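Glycoside hydrolase family 43 (Halothermothrix orenii, PDB 4QQS) acts as a thermostable alpha-L-arabinofuranosidase with a five-bladed beta-propeller fold, probably taking part in xylan breakdown. Local coordinates at residues L122-A127 with I139-D144; S156-Q161 with V175-P180. All coordinates share one frame; numbering follows the deposited sequence.

Contact 1 of 2, residues L122-A127 with I139-D144; sequences LSFIDA and IYYVKD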
loop_
_atom_site.group_PDB
_atom_site.type_symbol
_atom_site.label_atom_id
_atom_site.label_comp_id
_atom_site.label_asym_id
_atom_site.label_seq_id
_atom_site.Cartn_x
_atom_site.Cartn_y
_atom_site.Cartn_z
ATOM N N LEU A 122 18.653 6.238 7.588
ATOM C CA LEU A 122 18.449 5.063 6.743
ATOM C C LEU A 122 17.231 5.301 5.854
ATOM O O LEU A 122 16.614 6.367 5.901
ATOM C CB LEU A 122 18.277 3.807 7.606
ATOM C CG LEU A 122 19.512 3.381 8.397
ATOM C CD1 LEU A 122 19.152 2.292 9.387
ATOM C CD2 LEU A 122 20.605 2.918 7.447
ATOM N N SER A 123 16.901 4.317 5.026
ATOM C CA SER A 123 15.794 4.441 4.092
ATOM C C SER A 123 14.542 3.717 4.574
ATOM O O SER A 123 14.582 2.532 4.933
ATOM C CB SER A 123 16.203 3.928 2.716
ATOM O OG SER A 123 17.045 4.877 2.061
ATOM N N PHE A 124 13.425 4.445 4.554
ATOM C CA PHE A 124 12.128 3.946 4.984
ATOM C C PHE A 124 11.090 4.321 3.946
ATOM O O PHE A 124 11.101 5.443 3.433
ATOM C CB PHE A 124 11.735 4.545 6.347
ATOM C CG PHE A 124 12.721 4.244 7.418
ATOM C CD1 PHE A 124 12.627 3.073 8.141
ATOM C CD2 PHE A 124 13.767 5.109 7.694
ATOM C CE1 PHE A 124 13.556 2.774 9.121
ATOM C CE2 PHE A 124 14.694 4.814 8.677
ATOM C CZ PHE A 124 14.588 3.656 9.393
ATOM N N ILE A 125 10.188 3.381 3.663
ATOM C CA ILE A 125 9.139 3.571 2.672
ATOM C C ILE A 125 7.861 2.847 3.098
ATOM O O ILE A 125 7.828 2.149 4.117
ATOM C CB ILE A 125 9.561 3.049 1.263
ATOM C CG1 ILE A 125 9.662 1.517 1.222
ATOM C CG2 ILE A 125 10.871 3.697 0.799
ATOM C CD1 ILE A 125 9.796 0.956 -0.172
ATOM N N ASP A 126 6.802 3.024 2.316
ATOM C CA ASP A 126 5.600 2.205 2.431
ATOM C C ASP A 126 4.887 2.349 3.772
ATOM O O ASP A 126 4.290 1.398 4.277
ATOM C CB ASP A 126 5.873 0.724 2.137
ATOM C CG ASP A 126 6.019 0.411 0.661
ATOM O OD1 ASP A 126 5.846 1.308 -0.177
ATOM O OD2 ASP A 126 6.319 -0.763 0.344
ATOM N N ALA A 127 4.868 3.560 4.318
ATOM C CA ALA A 127 4.089 3.808 5.516
ATOM C C ALA A 127 2.606 3.503 5.306
ATOM O O ALA A 127 2.023 3.781 4.255
ATOM C CB ALA A 127 4.241 5.238 5.969
ATOM N N ILE A 139 1.554 2.838 12.988
ATOM C CA ILE A 139 2.190 2.961 11.690
ATOM C C ILE A 139 3.007 1.713 11.400
ATOM O O ILE A 139 3.821 1.283 12.213
ATOM C CB ILE A 139 3.033 4.262 11.575
ATOM C CG1 ILE A 139 3.512 4.454 10.130
ATOM C CG2 ILE A 139 4.192 4.283 12.560
ATOM C CD1 ILE A 139 4.151 5.816 9.874
ATOM N N TYR A 140 2.747 1.134 10.233
ATOM C CA TYR A 140 3.505 0.012 9.691
ATOM C C TYR A 140 4.353 0.595 8.577
ATOM O O TYR A 140 3.867 1.386 7.795
ATOM C CB TYR A 140 2.534 -1.057 9.138
ATOM C CG TYR A 140 1.685 -1.664 10.214
ATOM C CD1 TYR A 140 0.519 -1.051 10.645
ATOM C CD2 TYR A 140 2.064 -2.834 10.837
ATOM C CE1 TYR A 140 -0.225 -1.579 11.687
ATOM C CE2 TYR A 140 1.318 -3.383 11.869
ATOM C CZ TYR A 140 0.172 -2.746 12.299
ATOM O OH TYR A 140 -0.583 -3.217 13.335
ATOM N N TYR A 141 5.626 0.229 8.519
ATOM C CA TYR A 141 6.506 0.816 7.524
ATOM C C TYR A 141 7.649 -0.132 7.218
ATOM O O TYR A 141 7.900 -1.080 7.949
ATOM C CB TYR A 141 7.028 2.176 7.996
ATOM C CG TYR A 141 7.772 2.132 9.314
ATOM C CD1 TYR A 141 9.135 1.943 9.360
ATOM C CD2 TYR A 141 7.103 2.266 10.522
ATOM C CE1 TYR A 141 9.817 1.908 10.564
ATOM C CE2 TYR A 141 7.779 2.222 11.735
ATOM C CZ TYR A 141 9.136 2.052 11.749
ATOM O OH TYR A 141 9.852 1.996 12.933
ATOM N N VAL A 142 8.345 0.149 6.127
ATOM C CA VAL A 142 9.406 -0.711 5.641
ATOM C C VAL A 142 10.768 -0.070 5.880
ATOM O O VAL A 142 11.005 1.078 5.504
ATOM C CB VAL A 142 9.234 -0.988 4.140
ATOM C CG1 VAL A 142 10.418 -1.745 3.575
ATOM C CG2 VAL A 142 7.940 -1.776 3.908
ATOM N N LYS A 143 11.654 -0.840 6.510
ATOM C CA LYS A 143 13.084 -0.539 6.570
ATOM C C LYS A 143 13.674 -1.153 5.309
ATOM O O LYS A 143 13.770 -2.358 5.183
ATOM C CB LYS A 143 13.681 -1.134 7.849
ATOM C CG LYS A 143 15.105 -0.708 8.159
ATOM C CD LYS A 143 15.597 -1.326 9.482
ATOM C CE LYS A 143 16.893 -0.695 9.944
ATOM N NZ LYS A 143 17.518 -1.376 11.084
ATOM N N ASP A 144 13.953 -0.278 4.336
ATOM C CA ASP A 144 14.161 -0.691 2.959
ATOM C C ASP A 144 15.499 -1.380 2.711
ATOM O O ASP A 144 16.546 -0.968 3.220
ATOM C CB ASP A 144 14.035 0.533 2.054
ATOM C CG ASP A 144 14.080 0.184 0.580
ATOM O OD1 ASP A 144 13.093 -0.386 0.074
ATOM O OD2 ASP A 144 15.107 0.501 -0.059
HETATM O O HOH W 1 16.977 1.194 5.065
#
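Phe124 and Tyr141 lie side by side on one face of a two-stranded hairpin, their rings turned 69° to each other and CD1 of Phe124 3.9 Å from CD1 of Tyr141. With its CG anti to the backbone N (chi1 -170°) and the chain extended beyond, Lys143 passes CE1 of Phe124 and brings CE to CD1 of Leu122. Phe118 packs edge-to-face with the Phe124 ring, so an alanine at Phe124 would probably open a gap between Phe118, Tyr141 and the aliphatic part of Lys143, leaving the Tyr141 ring without this neighbour while its hydroxyl stays tied to Gln161 and Arg120. On the face that carries Ile125, its CG1 lies 3.9 Å from CB of Val142. Strands 124-131 and 137-143 form an antiparallel beta hairpin within the five-bladed propeller of family 43. Within these segments Ile125 and Val142 form a hydrogen-bonded pair: Val142 N reaches Ile125 O at 2.9 Å, almost in line with the carbonyl, and Ile125 N returns to Val142 O at 3.1 Å. Beyond Ile125 the strand carries Asp126, predicted to tune the acidity of the predicted proton donor Glu195 and to orient it. The CB of Asp126 rests against CG2 of Val142 at 3.7 Å, while its OD2 accepts from the backbone N of Gly196 and bonds a bound buffer molecule. At the other end, Asp144 N donates to Ser123 O at 2.9 Å, tilted 31° from the carbonyl plane. A water donates both to that same oxygen and to Asp144 O, whereas Asp144 OD2 bonds the Ser146 hydroxyl.

Contact 2 of 2, residues S156-Q161 with V175-P180; sequences SQIYVQ and VLAIQP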
loop_
_atom_site.group_PDB
_atom_site.type_symbol
_atom_site.label_atom_id
_atom_site.label_comp_id
_atom_site.label_asym_id
_atom_site.label_seq_id
_atom_site.Cartn_x
_atom_site.Cartn_y
_atom_site.Cartn_z
ATOM N N SER A 156 14.218 -6.018 2.906
ATOM C CA SER A 156 13.163 -5.123 3.354
ATOM C C SER A 156 12.333 -5.801 4.428
ATOM O O SER A 156 11.797 -6.891 4.212
ATOM C CB SER A 156 12.274 -4.684 2.192
ATOM O OG SER A 156 12.964 -3.771 1.355
ATOM N N GLN A 157 12.268 -5.163 5.593
ATOM C CA GLN A 157 11.524 -5.643 6.757
ATOM C C GLN A 157 10.390 -4.679 7.078
ATOM O O GLN A 157 10.545 -3.469 6.895
ATOM C CB GLN A 157 12.436 -5.679 7.983
ATOM C CG GLN A 157 13.706 -6.485 7.859
ATOM C CD GLN A 157 14.559 -6.284 9.095
ATOM O OE1 GLN A 157 14.959 -5.160 9.393
ATOM N NE2 GLN A 157 14.784 -7.348 9.856
ATOM N N ILE A 158 9.272 -5.208 7.578
ATOM C CA ILE A 158 8.175 -4.370 8.040
ATOM C C ILE A 158 8.206 -4.247 9.553
ATOM O O ILE A 158 8.214 -5.261 10.249
ATOM C CB ILE A 158 6.821 -4.917 7.559
ATOM C CG1 ILE A 158 6.738 -4.843 6.032
ATOM C CG2 ILE A 158 5.656 -4.152 8.193
ATOM C CD1 ILE A 158 5.625 -5.687 5.418
ATOM N N TYR A 159 8.241 -3.000 10.019
ATOM C CA TYR A 159 8.180 -2.641 11.421
ATOM C C TYR A 159 6.840 -1.989 11.722
ATOM O O TYR A 159 6.153 -1.493 10.835
ATOM C CB TYR A 159 9.323 -1.670 11.773
ATOM C CG TYR A 159 10.669 -2.334 11.829
ATOM C CD1 TYR A 159 11.401 -2.566 10.668
ATOM C CD2 TYR A 159 11.209 -2.756 13.035
ATOM C CE1 TYR A 159 12.618 -3.199 10.691
ATOM C CE2 TYR A 159 12.443 -3.396 13.072
ATOM C CZ TYR A 159 13.136 -3.612 11.899
ATOM O OH TYR A 159 14.354 -4.248 11.947
ATOM N N VAL A 160 6.499 -1.970 13.004
ATOM C CA VAL A 160 5.320 -1.275 13.488
ATOM C C VAL A 160 5.659 -0.498 14.746
ATOM O O VAL A 160 6.442 -0.946 15.587
ATOM C CB VAL A 160 4.136 -2.249 13.748
ATOM C CG1 VAL A 160 4.508 -3.357 14.729
ATOM C CG2 VAL A 160 2.892 -1.502 14.219
ATOM N N GLN A 161 5.061 0.683 14.864
ATOM C CA GLN A 161 5.023 1.413 16.124
ATOM C C GLN A 161 3.656 2.031 16.325
ATOM O O GLN A 161 3.002 2.478 15.388
ATOM C CB GLN A 161 6.084 2.522 16.161
ATOM C CG GLN A 161 7.488 1.970 16.303
ATOM C CD GLN A 161 8.564 3.014 16.209
ATOM O OE1 GLN A 161 9.107 3.269 15.127
ATOM N NE2 GLN A 161 8.893 3.627 17.339
ATOM N N VAL A 175 9.124 -2.127 16.504
ATOM C CA VAL A 175 8.872 -3.537 16.693
ATOM C C VAL A 175 8.905 -4.210 15.317
ATOM O O VAL A 175 8.141 -3.839 14.432
ATOM C CB VAL A 175 7.499 -3.775 17.365
ATOM C CG1 VAL A 175 7.256 -5.262 17.570
ATOM C CG2 VAL A 175 7.416 -3.045 18.684
ATOM N N LEU A 176 9.798 -5.178 15.118
ATOM C CA LEU A 176 9.790 -5.941 13.880
ATOM C C LEU A 176 8.483 -6.716 13.786
ATOM O O LEU A 176 8.131 -7.442 14.711
ATOM C CB LEU A 176 10.990 -6.896 13.838
ATOM C CG LEU A 176 11.067 -7.782 12.605
ATOM C CD1 LEU A 176 11.208 -6.973 11.314
ATOM C CD2 LEU A 176 12.220 -8.769 12.759
ATOM N N ALA A 177 7.769 -6.538 12.682
ATOM C CA ALA A 177 6.529 -7.267 12.443
ATOM C C ALA A 177 6.820 -8.527 11.641
ATOM O O ALA A 177 6.674 -9.634 12.159
ATOM C CB ALA A 177 5.504 -6.389 11.755
ATOM N N ILE A 178 7.281 -8.364 10.401
ATOM C CA ILE A 178 7.595 -9.489 9.530
ATOM C C ILE A 178 8.789 -9.155 8.656
ATOM O O ILE A 178 9.063 -7.997 8.349
ATOM C CB ILE A 178 6.407 -9.930 8.648
ATOM C CG1 ILE A 178 5.909 -8.795 7.760
ATOM C CG2 ILE A 178 5.291 -10.502 9.497
ATOM C CD1 ILE A 178 4.879 -9.239 6.716
ATOM N N GLN A 179 9.488 -10.205 8.243
ATOM C CA GLN A 179 10.552 -10.102 7.258
ATOM C C GLN A 179 10.537 -11.385 6.443
ATOM O O GLN A 179 9.993 -12.400 6.887
ATOM C CB GLN A 179 11.916 -9.904 7.918
ATOM C CG GLN A 179 12.367 -11.102 8.719
ATOM C CD GLN A 179 13.677 -10.872 9.422
ATOM O OE1 GLN A 179 14.491 -10.060 8.997
ATOM N NE2 GLN A 179 13.882 -11.579 10.521
ATOM N N PRO A 180 11.140 -11.375 5.245
ATOM C CA PRO A 180 11.144 -12.585 4.425
ATOM C C PRO A 180 11.546 -13.828 5.211
ATOM O O PRO A 180 12.589 -13.852 5.878
ATOM C CB PRO A 180 12.132 -12.229 3.308
ATOM C CG PRO A 180 11.879 -10.757 3.117
ATOM C CD PRO A 180 11.684 -10.217 4.509
#
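Ser156 opens the contact through its carbonyl O, which lies 3.3 Å from CD of Pro180. At Gln157 the side chain runs alongside Gln179, and its NE2 donates to Gln179 OE1 at 2.9 Å; the acceptor lies close to the amide plane of Gln157, but the donor stands above the carbonyl plane of Gln179. The other end of that amide, OE1, accepts from the hydroxyl of Tyr159 and from Asn148, so both ends are held. Ile158 faces a classic beta bulge: its O takes Ala177 N at 2.8 Å and Ile178 N at 3.2 Å, while Ile158 N donates to Ile178 O. Tyr159 presents one ring face to Leu176, whose CD1 makes a CH-pi contact 4.1 Å from the ring centroid; with CG anti to the backbone N (chi1 178°), the leucine branch is carried across toward the ring. Val160 resumes regular pairing, its N donating to Val175 O at 2.9 Å and its O accepting from Val175 N. Strand 175-178 thus flanks strand 153-162, whose backbone also bonds strand 137-143 and, through Ser156, strand 191-202, while Met208 and Tyr210 of strand 205-212 pack against Ile178.

How the contacts relate
Followed from the N terminus, the chain closes contact 1 first, bringing 122-127 and 139-144 together across the eleven residues that finish strand 124-131, turn and begin strand 137-143. It then runs through strand 149-150 and into strand 153-162 before contact 2 closes a second, slightly longer loop between 156-161 and 175-180. The two loops follow one another in series, neither enclosing nor crossing the other. Their shared seam is the pairing of strands 137-143 and 153-162: Ile139 N lies 2.8 Å from Gln161 O, a probable hydrogen bond, and CE2 of Tyr140 packs on CG2 of Val160. Strands 124-131, 137-143, 153-162 and 175-178 are thereby joined in succession, from the site of Asp126 outward to the more exposed strand 175-178.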